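Local coordinates for hypothetical protein (Rhodococcus sp., PDB 2OV9), which probably hydrolyses medium- and long-chain fatty acyl-CoA thioesters to free fatty acids and coenzyme A, as a hot-dog fold member of the thioesterase superfamily, at residues 52-55 with 56-60; 165-169 with 170-174. One frame throughout, in Å; residues are numbered along the deposited sequence. Where two conformers were deposited one is given.

Interaction 1: residues 52-55 with 56-60; sequences ERVA and EELNS
Arg53 and Glu56, three residues apart on one helix, form a salt bridge on its outer side. Arg53 NH1 donates to Glu56 OE1 at 3.0 Å. The oxygen lies at the edge of the guanidinium, close to its plane. On the acid side the N-H comes to the anti side of OE1, 28° out of the carboxylate plane, and the two flat groups stand 77° apart. The arginine reaches this oxygen by folding back. Its chain turns at chi2 (62°), which brings CD to 3.4 Å from Glu56 OE1.

Glu57 meets the same guanidinium differently, though it has two conformers and the account of the one given here is tentative. In that copy its CG lies over one face, 3.8 Å from Arg53 NE. Its carboxylate is nearly parallel to the guanidinium but well out of its plane, so any attraction there is probably of charge alone. Glu52 OE2 comes within 4.5 Å of Glu56 OE2. The arginine would be expected to ease this crowding of like charges.

The backbone is regular alpha helix. Each i to i+4 bond is present, from Glu56 N to Glu52 O through Asn59 N to Ala55 O. These turns belong to helix 51-67 of the N-terminal helical domain.

The apolar contact lies on another side of the helix. Val54 and Leu58, one turn apart, point the same way and lie side by side, with Val54 CG1 4.0 Å from Leu58 CD1. Val54 CG1 is anti to the backbone N, which places it beside the carbonyl and on the leucine's side. Both residues are buried. Val54 packs on Ile61 of the second subunit, and Leu58 on Ala33 of that subunit.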
loop_
_atom_site.group_PDB
_atom_site.type_symbol
_atom_site.label_atom_id
_atom_site.label_comp_id
_atom_site.label_asym_id
_atom_site.label_seq_id
_atom_site.Cartn_x
_atom_site.Cartn_y
_atom_site.Cartn_z
ATOM N N GLU B 52 14.993 -21.840 -5.274
ATOM C CA GLU B 52 14.865 -22.734 -4.127
ATOM C C GLU B 52 15.830 -22.344 -2.984
ATOM O O GLU B 52 15.422 -22.177 -1.827
ATOM C CB GLU B 52 15.076 -24.185 -4.563
ATOM C CG GLU B 52 15.045 -25.176 -3.410
ATOM C CD GLU B 52 15.424 -26.576 -3.825
ATOM O OE1 GLU B 52 15.706 -26.815 -5.027
ATOM O OE2 GLU B 52 15.444 -27.443 -2.928
ATOM N N ARG B 53 17.109 -22.203 -3.302
ATOM C CA ARG B 53 18.099 -21.790 -2.316
ATOM C C ARG B 53 17.841 -20.338 -1.861
ATOM O O ARG B 53 17.940 -20.030 -0.674
ATOM C CB ARG B 53 19.529 -21.985 -2.868
ATOM C CG ARG B 53 20.670 -21.490 -1.942
ATOM C CD ARG B 53 20.705 -22.235 -0.635
ATOM N NE ARG B 53 21.426 -21.471 0.378
ATOM C CZ ARG B 53 21.264 -21.604 1.692
ATOM N NH1 ARG B 53 20.399 -22.494 2.193
ATOM N NH2 ARG B 53 21.986 -20.849 2.510
ATOM N N VAL B 54 17.469 -19.461 -2.788
ATOM C CA VAL B 54 17.174 -18.053 -2.426
ATOM C C VAL B 54 16.069 -17.990 -1.353
ATOM O O VAL B 54 16.191 -17.247 -0.361
ATOM C CB VAL B 54 16.823 -17.219 -3.677
ATOM C CG1 VAL B 54 16.183 -15.851 -3.326
ATOM C CG2 VAL B 54 18.077 -17.027 -4.537
ATOM N N ALA B 55 15.021 -18.794 -1.519
ATOM C CA ALA B 55 13.959 -18.865 -0.485
ATOM C C ALA B 55 14.509 -19.348 0.874
ATOM O O ALA B 55 14.157 -18.819 1.941
ATOM C CB ALA B 55 12.825 -19.727 -0.949
ATOM N N GLU B 56 15.387 -20.346 0.851
ATOM C CA GLU B 56 16.031 -20.790 2.083
ATOM C C GLU B 56 16.825 -19.657 2.749
ATOM O O GLU B 56 16.712 -19.440 3.950
ATOM C CB GLU B 56 16.905 -22.000 1.811
ATOM C CG GLU B 56 16.141 -23.227 1.329
ATOM C CD GLU B 56 17.057 -24.395 1.024
ATOM O OE1 GLU B 56 18.271 -24.165 0.860
ATOM O OE2 GLU B 56 16.581 -25.554 0.958
ATOM N N GLU B 57 17.597 -18.918 1.958
ATOM C CA GLU B 57 18.393 -17.783 2.436
ATOM C C GLU B 57 17.524 -16.711 3.074
ATOM O O GLU B 57 17.839 -16.176 4.149
ATOM C CB GLU B 57 19.105 -17.125 1.271
ATOM C CG GLU B 57 20.252 -17.885 0.695
ATOM C CD GLU B 57 20.986 -17.046 -0.314
ATOM O OE1 GLU B 57 21.601 -16.033 0.102
ATOM O OE2 GLU B 57 20.924 -17.399 -1.515
ATOM N N LEU B 58 16.432 -16.381 2.395
ATOM C CA LEU B 58 15.534 -15.326 2.865
ATOM C C LEU B 58 14.870 -15.751 4.158
ATOM O O LEU B 58 14.823 -14.969 5.111
ATOM C CB LEU B 58 14.482 -14.970 1.820
ATOM C CG LEU B 58 15.018 -14.116 0.657
ATOM C CD1 LEU B 58 14.006 -14.111 -0.470
ATOM C CD2 LEU B 58 15.296 -12.696 1.149
ATOM N N ASN B 59 14.428 -17.004 4.208
ATOM C CA ASN B 59 13.858 -17.564 5.435
ATOM C C ASN B 59 14.873 -17.589 6.596
ATOM O O ASN B 59 14.507 -17.309 7.742
ATOM C CB ASN B 59 13.287 -18.971 5.178
ATOM C CG ASN B 59 11.851 -18.949 4.624
ATOM O OD1 ASN B 59 11.528 -19.647 3.654
ATOM N ND2 ASN B 59 10.987 -18.169 5.250
ATOM N N SER B 60 16.132 -17.926 6.291
ATOM C CA SER B 60 17.231 -17.914 7.258
ATOM C C SER B 60 17.440 -16.504 7.805
ATOM O O SER B 60 17.563 -16.307 9.032
ATOM C CB SER B 60 18.537 -18.418 6.622
ATOM O OG SER B 60 19.599 -18.408 7.563
#

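Interaction 2: residues 165-169 with 170-174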
loop_
_atom_site.group_PDB
_atom_site.type_symbol
_atom_site.label_atom_id
_atom_site.label_comp_id
_atom_site.label_asym_id
_atom_site.label_seq_id
_atom_site.Cartn_x
_atom_site.Cartn_y
_atom_site.Cartn_z
ATOM N N PRO B 165 -3.812 9.247 -16.059
ATOM C CA PRO B 165 -2.895 8.150 -15.688
ATOM C C PRO B 165 -1.713 8.622 -14.828
ATOM O O PRO B 165 -1.154 9.701 -15.062
ATOM C CB PRO B 165 -2.381 7.670 -17.050
ATOM C CG PRO B 165 -3.592 7.865 -17.961
ATOM C CD PRO B 165 -4.237 9.151 -17.475
ATOM N N THR B 166 -1.352 7.820 -13.836
ATOM C CA THR B 166 -0.273 8.169 -12.927
ATOM C C THR B 166 0.903 7.242 -13.210
ATOM O O THR B 166 0.842 6.066 -12.885
ATOM C CB THR B 166 -0.719 7.973 -11.469
ATOM O OG1 THR B 166 -1.986 8.619 -11.256
ATOM C CG2 THR B 166 0.312 8.571 -10.535
ATOM N N PRO B 167 1.957 7.743 -13.836
ATOM C CA PRO B 167 2.993 6.803 -14.274
ATOM C C PRO B 167 3.963 6.350 -13.214
ATOM O O PRO B 167 4.277 7.084 -12.295
ATOM C CB PRO B 167 3.772 7.598 -15.340
ATOM C CG PRO B 167 3.543 9.054 -14.942
ATOM C CD PRO B 167 2.231 9.138 -14.253
ATOM N N LEU B 168 4.461 5.136 -13.385
ATOM C CA LEU B 168 5.618 4.646 -12.655
ATOM C C LEU B 168 6.868 5.258 -13.281
ATOM O O LEU B 168 6.818 5.774 -14.410
ATOM C CB LEU B 168 5.686 3.114 -12.771
ATOM C CG LEU B 168 4.540 2.273 -12.181
ATOM C CD1 LEU B 168 4.727 0.831 -12.576
ATOM C CD2 LEU B 168 4.515 2.442 -10.652
ATOM N N PHE B 169 7.988 5.177 -12.560
ATOM C CA PHE B 169 9.323 5.516 -13.077
ATOM C C PHE B 169 9.584 6.997 -13.359
ATOM O O PHE B 169 10.530 7.340 -14.077
ATOM C CB PHE B 169 9.673 4.692 -14.330
ATOM C CG PHE B 169 9.153 3.274 -14.301
ATOM C CD1 PHE B 169 9.463 2.416 -13.237
ATOM C CD2 PHE B 169 8.363 2.801 -15.337
ATOM C CE1 PHE B 169 8.964 1.106 -13.205
ATOM C CE2 PHE B 169 7.859 1.476 -15.330
ATOM C CZ PHE B 169 8.169 0.627 -14.257
ATOM N N GLU B 170 8.730 7.872 -12.852
ATOM C CA GLU B 170 8.986 9.300 -13.002
ATOM C C GLU B 170 8.543 10.039 -11.754
ATOM O O GLU B 170 7.740 9.518 -10.994
ATOM C CB GLU B 170 8.331 9.859 -14.269
ATOM C CG GLU B 170 6.873 10.161 -14.157
ATOM C CD GLU B 170 6.278 10.525 -15.519
ATOM O OE1 GLU B 170 6.483 9.756 -16.483
ATOM O OE2 GLU B 170 5.604 11.574 -15.625
ATOM N N PRO B 171 9.093 11.243 -11.533
ATOM C CA PRO B 171 8.841 11.981 -10.301
ATOM C C PRO B 171 7.383 12.442 -10.190
ATOM O O PRO B 171 6.871 13.130 -11.082
ATOM C CB PRO B 171 9.801 13.186 -10.398
ATOM C CG PRO B 171 10.703 12.904 -11.529
ATOM C CD PRO B 171 10.020 11.970 -12.440
ATOM N N LEU B 172 6.715 12.023 -9.117
ATOM C CA LEU B 172 5.356 12.474 -8.797
ATOM C C LEU B 172 5.354 13.392 -7.564
ATOM O O LEU B 172 5.897 13.029 -6.531
ATOM C CB LEU B 172 4.472 11.252 -8.463
ATOM C CG LEU B 172 4.461 10.114 -9.495
ATOM C CD1 LEU B 172 3.675 8.913 -8.959
ATOM C CD2 LEU B 172 3.931 10.563 -10.875
ATOM N N THR B 173 4.733 14.569 -7.670
ATOM C CA THR B 173 4.689 15.493 -6.553
ATOM C C THR B 173 3.439 15.242 -5.772
ATOM O O THR B 173 2.344 15.371 -6.317
ATOM C CB THR B 173 4.639 16.949 -7.040
ATOM O OG1 THR B 173 5.728 17.174 -7.946
ATOM C CG2 THR B 173 4.728 17.928 -5.836
ATOM N N LEU B 174 3.612 14.930 -4.493
ATOM C CA LEU B 174 2.517 14.767 -3.563
ATOM C C LEU B 174 2.400 16.030 -2.719
ATOM O O LEU B 174 3.399 16.543 -2.238
ATOM C CB LEU B 174 2.785 13.585 -2.634
ATOM C CG LEU B 174 3.279 12.241 -3.199
ATOM C CD1 LEU B 174 3.438 11.226 -2.077
ATOM C CD2 LEU B 174 2.353 11.663 -4.267
HETATM O O HOH W 1 6.370 7.312 -10.455
HETATM O O HOH W 2 7.548 6.724 -16.798
#
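Pro167 and Leu172 meet where the loop turns into the strand, with Pro167 CD 4.0 Å from Leu172 CD2. The other leucine methyl, CD1, lies 3.7 Å from Thr166 CG2. The Leu172 side chain thus bridges both residues.

Two waters close the turn. One donates to Pro167 O at 2.8 Å and to Glu170 O at 2.7 Å. The second donates to Leu168 O and, at 3.2 Å, to Glu170 OE1. Glu170 CG stands between the backbone N and the carbonyl carbon (chi1 80°), and the extended chain beyond it carries OE1 to this second water. With an alanine at Glu170, that water is likely to lose its carboxylate partner.

The bend comes at Phe169, whose phi is positive (69°). Its ring folds back so that one face lies over Leu168 CB.

Backbone bonds fix the turn from outside: Thr166 with Val129, Leu168 with Gly127 and Phe169 with Leu118. Thr166 touches Cys200 and Val201 of strand 199-208. The turn leads into a strand of the antiparallel hot-dog sheet, where Leu172 pairs with Val116 of strand 112-117 and packs on Ile192 of strand 185-194, the neighbours that flank it.

From the N terminus, helix 26-43 is followed by helix 51-67, which carries interaction 1. Each contact joins adjoining segments, so neither closes a long loop. Interaction 1 ends before interaction 2 begins; they are in series and neither nest nor cross. Between them the chain lays down strands 105-106 and 112-117, helix 131-148 and strand 154-162. Interaction 2 then turns the chain into strand 171-182 of the antiparallel hot-dog sheet. The centres of interactions 1 and 2 are about 33 Å apart, and their nearest atoms about 20 Å apart. Interaction 1 lies where the N-terminal helices meet the second subunit. Interaction 2 stays within its own chain, leading into a strand flanked by 112-117 and 185-194.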